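Periplasmic binding protein (Veillonella parvula, PDB 4LJS) probably binds a small solute, perhaps an iron chelate or cobamide, in the periplasm and hands it to a membrane import system. Local coordinates at residues Arg46-Trp51 with Ile67-Gly72; Ile55-Ala60 with Pro295-Leu300; Val112-Thr117 with Tyr137-Ser142. One frame throughout, in Å; residues are numbered along the deposited sequence.

Contact 1: Arg46-Trp51 with Ile67-Gly72; sequences RVVAMW and IVAGMG
Strand 47-50 runs parallel to residues Ala69-Met71, their short axes 4.7 Å apart at closest approach and only 5° from a common direction. The register slips by one residue at the start, since Val47 pairs with Ile67 but Val48 with Ala69; this is a beta bulge with Val68 as the extra residue. Val47 O consequently accepts two backbone donors, Val68 N at 2.8 Å and Ala69 N at 3.2 Å. Regular parallel bonding follows: Ala49 N to Ala69 O, Met71 N to Ala49 O and Trp51 N to Met71 O.

The bulged Val68 points toward the other strand and sets CG2 over the centre of one face of the Arg46 guanidinium, 3.8 Å from Arg46 CZ. A bend in the arginine chain (chi3 62°) turns the group over the methyl, while NH2 forms a salt bridge with Glu9 and NH1 bonds the carbonyl of Met106. A leucine here would lack the guanidinium and would probably leave the Glu9 carboxylate without its countercharge and Met106 O without this donor. On the sheet face carrying Val48 and Ala69, two selenomethionines meet by their methyls, Met50 CE lying 3.5 Å from Met71 CE, which also touches Val48 CG1 at 3.7 Å. Trp51 CZ3 comes 3.5 Å from Gly72 CA, where a beta carbon would collide with the ring. Helix 52-60 covers the other face through Ile55 on Ala49 and Ile58 on Val47 and Ile67, completing a beta-alpha-beta crossover at one edge of the four-stranded parallel sheet.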
loop_
_atom_site.group_PDB
_atom_site.type_symbol
_atom_site.label_atom_id
_atom_site.label_comp_id
_atom_site.label_asym_id
_atom_site.label_seq_id
_atom_site.Cartn_x
_atom_site.Cartn_y
_atom_site.Cartn_z
ATOM N N ARG A 46 4.854 -22.342 1.666
ATOM C CA ARG A 46 3.509 -22.228 2.211
ATOM C C ARG A 46 3.368 -20.915 2.968
ATOM O O ARG A 46 3.702 -20.824 4.151
ATOM C CB ARG A 46 3.211 -23.409 3.140
ATOM C CG ARG A 46 3.185 -24.758 2.432
ATOM C CD ARG A 46 2.817 -25.890 3.384
ATOM N NE ARG A 46 1.481 -25.702 3.938
ATOM C CZ ARG A 46 0.353 -26.033 3.314
ATOM N NH1 ARG A 46 -0.815 -25.815 3.901
ATOM N NH2 ARG A 46 0.389 -26.576 2.103
ATOM N N VAL A 47 2.866 -19.902 2.280
ATOM C CA VAL A 47 2.833 -18.554 2.827
ATOM C C VAL A 47 1.432 -18.185 3.311
ATOM O O VAL A 47 0.439 -18.426 2.624
ATOM C CB VAL A 47 3.298 -17.538 1.771
ATOM C CG1 VAL A 47 3.316 -16.115 2.345
ATOM C CG2 VAL A 47 4.663 -17.937 1.231
ATOM N N VAL A 48 1.363 -17.638 4.517
ATOM C CA VAL A 48 0.152 -17.001 5.003
ATOM C C VAL A 48 0.386 -15.500 4.882
ATOM O O VAL A 48 1.346 -14.954 5.440
ATOM C CB VAL A 48 -0.175 -17.414 6.449
ATOM C CG1 VAL A 48 -1.300 -16.559 7.020
ATOM C CG2 VAL A 48 -0.555 -18.905 6.502
ATOM N N ALA A 49 -0.463 -14.846 4.099
ATOM C CA ALA A 49 -0.264 -13.440 3.765
ATOM C C ALA A 49 -1.460 -12.618 4.232
ATOM O O ALA A 49 -2.599 -12.850 3.803
ATOM C CB ALA A 49 -0.040 -13.279 2.264
HETATM N N MSE A 50 -1.200 -11.670 5.126
HETATM C CA MSE A 50 -2.263 -10.833 5.673
HETATM C C MSE A 50 -2.247 -9.446 5.038
HETATM O O MSE A 50 -1.207 -8.795 4.984
HETATM C CB MSE A 50 -2.128 -10.726 7.200
HETATM C CG MSE A 50 -3.403 -10.326 7.932
HETATM SE SE MSE A 50 -4.678 -11.793 8.202
HETATM C CE MSE A 50 -3.417 -13.194 7.932
ATOM N N TRP A 51 -3.414 -9.025 4.551
ATOM C CA TRP A 51 -3.646 -7.699 3.969
ATOM C C TRP A 51 -3.087 -7.526 2.559
ATOM O O TRP A 51 -2.166 -8.240 2.147
ATOM C CB TRP A 51 -3.208 -6.563 4.912
ATOM C CG TRP A 51 -3.579 -6.843 6.337
ATOM C CD1 TRP A 51 -2.731 -6.908 7.412
ATOM C CD2 TRP A 51 -4.888 -7.151 6.841
ATOM N NE1 TRP A 51 -3.436 -7.206 8.552
ATOM C CE2 TRP A 51 -4.760 -7.362 8.231
ATOM C CE3 TRP A 51 -6.158 -7.253 6.257
ATOM C CZ2 TRP A 51 -5.851 -7.685 9.043
ATOM C CZ3 TRP A 51 -7.237 -7.569 7.064
ATOM C CH2 TRP A 51 -7.076 -7.782 8.443
ATOM N N ILE A 67 1.265 -18.963 -2.066
ATOM C CA ILE A 67 0.350 -18.464 -1.049
ATOM C C ILE A 67 -0.743 -19.484 -0.702
ATOM O O ILE A 67 -1.540 -19.876 -1.557
ATOM C CB ILE A 67 -0.333 -17.164 -1.498
ATOM C CG1 ILE A 67 0.701 -16.084 -1.817
ATOM C CG2 ILE A 67 -1.316 -16.697 -0.430
ATOM C CD1 ILE A 67 0.092 -14.796 -2.357
ATOM N N VAL A 68 -0.779 -19.905 0.558
ATOM C CA VAL A 68 -1.834 -20.789 1.035
ATOM C C VAL A 68 -3.030 -19.971 1.504
ATOM O O VAL A 68 -4.180 -20.292 1.190
ATOM C CB VAL A 68 -1.344 -21.713 2.168
ATOM C CG1 VAL A 68 -2.518 -22.494 2.770
ATOM C CG2 VAL A 68 -0.291 -22.671 1.635
ATOM N N ALA A 69 -2.753 -18.901 2.243
ATOM C CA ALA A 69 -3.806 -18.002 2.691
ATOM C C ALA A 69 -3.474 -16.552 2.351
ATOM O O ALA A 69 -2.364 -16.073 2.611
ATOM C CB ALA A 69 -4.055 -18.166 4.183
ATOM N N GLY A 70 -4.438 -15.870 1.742
ATOM C CA GLY A 70 -4.296 -14.466 1.391
ATOM C C GLY A 70 -5.551 -13.781 1.871
ATOM O O GLY A 70 -6.557 -13.724 1.155
HETATM N N MSE A 71 -5.505 -13.275 3.098
HETATM C CA MSE A 71 -6.725 -12.830 3.760
HETATM C C MSE A 71 -6.759 -11.317 3.927
HETATM O O MSE A 71 -5.727 -10.691 4.139
HETATM C CB MSE A 71 -6.866 -13.526 5.119
HETATM C CG MSE A 71 -6.882 -15.050 5.009
HETATM SE SE MSE A 71 -6.876 -15.992 6.728
HETATM C CE MSE A 71 -4.955 -16.124 6.946
ATOM N N GLY A 72 -7.947 -10.729 3.822
ATOM C CA GLY A 72 -8.095 -9.310 4.100
ATOM C C GLY A 72 -8.481 -8.411 2.935
ATOM O O GLY A 72 -8.697 -7.217 3.128
#

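Contact 2: Ile55-Ala60 with Pro295-Leu300; sequences IETIIA and PGIRLL
Glu56 and Arg298 form a buried salt bridge between helix 52-60 and the turn that leads into helix 299-310. Followed outward, the glutamate first packs CB against Ile297 CG2 at 3.9 Å. From CG the chain runs on extended (chi2 -164°), bringing Glu56 CD within 3.6 Å of Arg298 CD. At the tip, OE2 receives Arg298 NH1 at 2.6 Å on its syn lone pair. It lies in the guanidinium plane, at the edge, although the carboxylate itself is turned 81° from that plane. Gln52 NE2 also bonds OE2, and OE1 takes the backbone N of Arg80, so both oxygens are gripped and the carboxylate's rotation is restrained; Asp301 supplies a second negative partner for the arginine, at NE.

One helical turn along, Ile297 CG1 rests 3.7 Å from Ala60 CB. Thr57 OG1, itself bonded to Asn53 O within the helix, accepts Ile297 N at 3.1 Å in a nearly straight bond (166°). Gly296 faces this hydroxyl, and a beta carbon there would strike it. Arg298 N to Pro295 O and Leu299 N to Gly296 O close the 3-10 turn before the helix. The contact thus joins the chain that follows strand 284-288 to helix 52-60, which flanks the parallel sheet, consistent with the two-lobed class III periplasmic binding protein fold.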
loop_
_atom_site.group_PDB
_atom_site.type_symbol
_atom_site.label_atom_id
_atom_site.label_comp_id
_atom_site.label_asym_id
_atom_site.label_seq_id
_atom_site.Cartn_x
_atom_site.Cartn_y
_atom_site.Cartn_z
ATOM N N ILE A 55 -0.385 -9.749 -0.055
ATOM C CA ILE A 55 -0.944 -10.619 -1.084
ATOM C C ILE A 55 -0.514 -10.226 -2.486
ATOM O O ILE A 55 0.074 -11.040 -3.204
ATOM C CB ILE A 55 -2.482 -10.646 -1.001
ATOM C CG1 ILE A 55 -2.916 -11.112 0.398
ATOM C CG2 ILE A 55 -3.060 -11.559 -2.083
ATOM C CD1 ILE A 55 -4.335 -10.729 0.768
ATOM N N GLU A 56 -0.793 -8.981 -2.870
ATOM C CA GLU A 56 -0.505 -8.523 -4.228
ATOM C C GLU A 56 0.983 -8.397 -4.556
ATOM O O GLU A 56 1.374 -8.567 -5.714
ATOM C CB GLU A 56 -1.232 -7.207 -4.545
ATOM C CG GLU A 56 -2.700 -7.396 -4.890
ATOM C CD GLU A 56 -3.312 -6.184 -5.574
ATOM O OE1 GLU A 56 -3.362 -6.165 -6.827
ATOM O OE2 GLU A 56 -3.751 -5.258 -4.857
ATOM N N THR A 57 1.813 -8.083 -3.560
ATOM C CA THR A 57 3.252 -7.961 -3.812
ATOM C C THR A 57 3.856 -9.322 -4.162
ATOM O O THR A 57 4.641 -9.440 -5.102
ATOM C CB THR A 57 4.019 -7.328 -2.624
ATOM O OG1 THR A 57 3.463 -6.035 -2.321
ATOM C CG2 THR A 57 5.509 -7.173 -2.956
ATOM N N ILE A 58 3.477 -10.354 -3.412
ATOM C CA ILE A 58 3.970 -11.688 -3.693
ATOM C C ILE A 58 3.452 -12.165 -5.050
ATOM O O ILE A 58 4.186 -12.780 -5.826
ATOM C CB ILE A 58 3.607 -12.675 -2.580
ATOM C CG1 ILE A 58 4.395 -12.339 -1.309
ATOM C CG2 ILE A 58 3.896 -14.099 -3.036
ATOM C CD1 ILE A 58 3.826 -12.988 -0.030
ATOM N N ILE A 59 2.198 -11.846 -5.354
ATOM C CA ILE A 59 1.664 -12.146 -6.674
ATOM C C ILE A 59 2.452 -11.425 -7.773
ATOM O O ILE A 59 2.806 -12.028 -8.793
ATOM C CB ILE A 59 0.169 -11.815 -6.767
ATOM C CG1 ILE A 59 -0.634 -12.779 -5.873
ATOM C CG2 ILE A 59 -0.295 -11.892 -8.206
ATOM C CD1 ILE A 59 -2.136 -12.505 -5.840
ATOM N N ALA A 60 2.757 -10.149 -7.549
ATOM C CA ALA A 60 3.467 -9.344 -8.543
ATOM C C ALA A 60 4.871 -9.875 -8.815
ATOM O O ALA A 60 5.427 -9.649 -9.883
ATOM C CB ALA A 60 3.540 -7.874 -8.105
ATOM N N PRO A 295 1.018 0.194 0.890
ATOM C CA PRO A 295 0.422 -0.393 -0.320
ATOM C C PRO A 295 1.240 -1.507 -0.952
ATOM O O PRO A 295 0.693 -2.263 -1.757
ATOM C CB PRO A 295 0.362 0.800 -1.287
ATOM C CG PRO A 295 1.536 1.638 -0.882
ATOM C CD PRO A 295 1.685 1.478 0.615
ATOM N N GLY A 296 2.519 -1.615 -0.608
ATOM C CA GLY A 296 3.391 -2.540 -1.309
ATOM C C GLY A 296 3.383 -2.207 -2.795
ATOM O O GLY A 296 3.444 -1.040 -3.175
ATOM N N ILE A 297 3.264 -3.229 -3.635
ATOM C CA ILE A 297 3.267 -3.041 -5.087
ATOM C C ILE A 297 2.222 -2.035 -5.601
ATOM O O ILE A 297 2.412 -1.445 -6.661
ATOM C CB ILE A 297 3.137 -4.407 -5.837
ATOM C CG1 ILE A 297 3.572 -4.279 -7.297
ATOM C CG2 ILE A 297 1.722 -4.963 -5.729
ATOM C CD1 ILE A 297 4.982 -3.764 -7.479
ATOM N N ARG A 298 1.142 -1.816 -4.844
ATOM C CA ARG A 298 0.069 -0.916 -5.289
ATOM C C ARG A 298 0.448 0.571 -5.183
ATOM O O ARG A 298 -0.334 1.463 -5.542
ATOM C CB ARG A 298 -1.251 -1.196 -4.550
ATOM C CG ARG A 298 -1.812 -2.607 -4.763
ATOM C CD ARG A 298 -2.017 -2.911 -6.246
ATOM N NE ARG A 298 -3.014 -2.029 -6.847
ATOM C CZ ARG A 298 -4.325 -2.243 -6.811
ATOM N NH1 ARG A 298 -4.821 -3.325 -6.201
ATOM N NH2 ARG A 298 -5.145 -1.376 -7.391
ATOM N N LEU A 299 1.650 0.835 -4.690
ATOM C CA LEU A 299 2.211 2.182 -4.730
ATOM C C LEU A 299 2.231 2.735 -6.171
ATOM O O LEU A 299 2.157 3.945 -6.382
ATOM C CB LEU A 299 3.625 2.184 -4.141
ATOM C CG LEU A 299 4.373 3.521 -4.147
ATOM C CD1 LEU A 299 3.530 4.629 -3.513
ATOM C CD2 LEU A 299 5.697 3.393 -3.437
ATOM N N LEU A 300 2.327 1.843 -7.154
ATOM C CA LEU A 300 2.282 2.249 -8.556
ATOM C C LEU A 300 0.986 2.983 -8.907
ATOM O O LEU A 300 1.007 3.962 -9.657
ATOM C CB LEU A 300 2.473 1.040 -9.477
ATOM C CG LEU A 300 2.479 1.349 -10.979
ATOM C CD1 LEU A 300 3.551 2.395 -11.327
ATOM C CD2 LEU A 300 2.657 0.077 -11.813
#

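Contact 3: Val112-Thr117 with Tyr137-Ser142; sequences VGWKST and YIAESS. With GOL (glycerol), chain B.
Ser142 holds OG between its backbone N and carbonyl carbon (chi1 73°), which puts the hydroxyl beside Lys115 N, while Trp114 turns CG opposite its own carbonyl carbon (chi1 -67°) and so swings one face of the indole under Ser142 CB. Ser142 OG is held by two bonds, accepting Lys115 N at 3.0 Å and donating to Ala139 O at 2.7 Å, in the carbonyl plane and on a lone pair. Ala139 O in turn takes both Ser142 N and Ser142 OG. Ser142 CB makes a CH-pi contact, 4.0 Å from the centroid of the five-membered ring of Trp114 and 30° off its normal. The indole NE1 is bonded to Asn53.

Two parallel-strand bonds join the same segments, Gly113 N to Tyr137 O at 3.0 Å and Ala139 N to Gly113 O at 2.9 Å. They belong to a beta-alpha-beta unit, strands 110-113 and 135-138 joined through helix 126-130, and the loops leave the C-terminal ends of its strands, where periplasmic binding proteins of this type usually line their ligand cleft. Val112 CG1 approaches the edge of the Tyr137 ring, whose hydroxyl bonds Asp160. Ile138 CG2 packs 3.6 Å from Lys115 N.

A glycerol, probably from the crystallisation liquor, sits between the two loops. Its O3 receives Ser116 N and donates to Ser142 O, O2 shares a hydrogen bond with Ser116 OG, and C3 lies 3.3 Å from Trp114 CE3 at the indole edge.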
loop_
_atom_site.group_PDB
_atom_site.type_symbol
_atom_site.label_atom_id
_atom_site.label_comp_id
_atom_site.label_asym_id
_atom_site.label_seq_id
_atom_site.Cartn_x
_atom_site.Cartn_y
_atom_site.Cartn_z
ATOM N N VAL A 112 3.481 -13.278 6.385
ATOM C CA VAL A 112 3.752 -11.889 6.036
ATOM C C VAL A 112 2.577 -11.023 6.475
ATOM O O VAL A 112 1.426 -11.281 6.114
ATOM C CB VAL A 112 3.973 -11.726 4.524
ATOM C CG1 VAL A 112 4.306 -10.270 4.187
ATOM C CG2 VAL A 112 5.069 -12.674 4.033
ATOM N N GLY A 113 2.856 -10.002 7.271
ATOM C CA GLY A 113 1.782 -9.146 7.735
ATOM C C GLY A 113 2.230 -7.811 8.286
ATOM O O GLY A 113 3.265 -7.266 7.893
ATOM N N TRP A 114 1.429 -7.292 9.207
ATOM C CA TRP A 114 1.673 -6.006 9.824
ATOM C C TRP A 114 2.113 -6.189 11.272
ATOM O O TRP A 114 2.072 -7.302 11.811
ATOM C CB TRP A 114 0.405 -5.148 9.762
ATOM C CG TRP A 114 0.020 -4.742 8.377
ATOM C CD1 TRP A 114 0.583 -5.176 7.212
ATOM C CD2 TRP A 114 -1.012 -3.810 8.002
ATOM N NE1 TRP A 114 -0.032 -4.578 6.139
ATOM C CE2 TRP A 114 -1.011 -3.735 6.595
ATOM C CE3 TRP A 114 -1.924 -3.027 8.722
ATOM C CZ2 TRP A 114 -1.896 -2.913 5.888
ATOM C CZ3 TRP A 114 -2.804 -2.217 8.021
ATOM C CH2 TRP A 114 -2.782 -2.166 6.615
ATOM N N LYS A 115 2.534 -5.091 11.896
ATOM C CA LYS A 115 2.945 -5.103 13.300
ATOM C C LYS A 115 1.892 -5.758 14.199
ATOM O O LYS A 115 2.221 -6.583 15.050
ATOM C CB LYS A 115 3.237 -3.674 13.778
ATOM C CG LYS A 115 3.323 -3.487 15.301
ATOM C CD LYS A 115 3.495 -2.006 15.641
ATOM C CE LYS A 115 2.439 -1.514 16.622
ATOM N NZ LYS A 115 2.334 -0.020 16.621
ATOM N N SER A 116 0.628 -5.403 13.988
ATOM C CA SER A 116 -0.468 -5.918 14.810
ATOM C C SER A 116 -0.803 -7.387 14.544
ATOM O O SER A 116 -1.499 -8.017 15.334
ATOM C CB SER A 116 -1.729 -5.075 14.600
ATOM O OG SER A 116 -2.208 -5.239 13.270
ATOM N N THR A 117 -0.325 -7.930 13.432
ATOM C CA THR A 117 -0.646 -9.312 13.081
ATOM C C THR A 117 0.024 -10.320 14.019
ATOM O O THR A 117 -0.513 -11.400 14.275
ATOM C CB THR A 117 -0.217 -9.649 11.636
ATOM O OG1 THR A 117 -0.670 -8.631 10.738
ATOM C CG2 THR A 117 -0.785 -10.994 11.200
ATOM N N TYR A 137 7.666 -12.008 8.355
ATOM C CA TYR A 137 8.096 -10.732 7.808
ATOM C C TYR A 137 7.012 -9.689 8.039
ATOM O O TYR A 137 5.842 -9.922 7.738
ATOM C CB TYR A 137 8.440 -10.828 6.317
ATOM C CG TYR A 137 8.926 -9.510 5.766
ATOM C CD1 TYR A 137 10.215 -9.063 6.034
ATOM C CD2 TYR A 137 8.093 -8.696 5.003
ATOM C CE1 TYR A 137 10.673 -7.849 5.548
ATOM C CE2 TYR A 137 8.546 -7.467 4.508
ATOM C CZ TYR A 137 9.836 -7.053 4.788
ATOM O OH TYR A 137 10.301 -5.841 4.312
ATOM N N ILE A 138 7.421 -8.544 8.575
ATOM C CA ILE A 138 6.500 -7.488 8.978
ATOM C C ILE A 138 6.730 -6.213 8.154
ATOM O O ILE A 138 7.868 -5.767 8.001
ATOM C CB ILE A 138 6.676 -7.200 10.487
ATOM C CG1 ILE A 138 6.223 -8.421 11.294
ATOM C CG2 ILE A 138 5.909 -5.949 10.911
ATOM C CD1 ILE A 138 6.585 -8.364 12.766
ATOM N N ALA A 139 5.658 -5.639 7.609
ATOM C CA ALA A 139 5.770 -4.383 6.859
ATOM C C ALA A 139 6.249 -3.246 7.759
ATOM O O ALA A 139 5.590 -2.905 8.743
ATOM C CB ALA A 139 4.444 -4.016 6.236
ATOM N N GLU A 140 7.387 -2.652 7.419
ATOM C CA GLU A 140 7.906 -1.533 8.202
ATOM C C GLU A 140 6.935 -0.343 8.257
ATOM O O GLU A 140 6.868 0.363 9.259
ATOM C CB GLU A 140 9.271 -1.079 7.675
ATOM C CG GLU A 140 9.902 -0.004 8.532
ATOM C CD GLU A 140 11.155 0.587 7.913
ATOM O OE1 GLU A 140 11.501 0.203 6.772
ATOM O OE2 GLU A 140 11.787 1.441 8.575
ATOM N N SER A 141 6.172 -0.126 7.192
ATOM C CA SER A 141 5.244 1.006 7.169
ATOM C C SER A 141 3.995 0.787 8.026
ATOM O O SER A 141 3.141 1.677 8.123
ATOM C CB SER A 141 4.834 1.335 5.739
ATOM O OG SER A 141 4.046 0.294 5.195
ATOM N N SER A 142 3.884 -0.386 8.648
ATOM C CA SER A 142 2.781 -0.657 9.563
ATOM C C SER A 142 3.142 -0.441 11.047
ATOM O O SER A 142 2.327 -0.715 11.929
ATOM C CB SER A 142 2.272 -2.085 9.366
ATOM O OG SER A 142 3.194 -3.025 9.893
HETATM C C1 GOL B . -2.247 -0.564 12.522
HETATM O O1 GOL B . -2.028 -0.014 13.802
HETATM C C2 GOL B . -2.091 -2.078 12.609
HETATM O O2 GOL B . -3.242 -2.720 12.101
HETATM C C3 GOL B . -0.851 -2.531 11.840
HETATM O O3 GOL B . 0.261 -2.742 12.681
#

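In the fold
Most touching residues are buried in all three contacts. Contact 2 lies nearest the middle of the chain, centre to centre about 7 Å, against about 16 Å for contact 1 and 12 Å for contact 3. Contacts 1 and 3 share one parallel sheet and adjoin where Met50 N lies 2.8 Å from Val112 O, a probable hydrogen bond; backbone strand bonds are common to both, and contact 3 adds a serine hydroxyl and the indole face. Contact 2 uses the helix linking the strands of contact 1, yet joins it to a distant part of the sequence through a salt bridge, a hydroxyl and one isoleucine. Solvent-facing chemistry appears in contact 3, around the exposed Ser116.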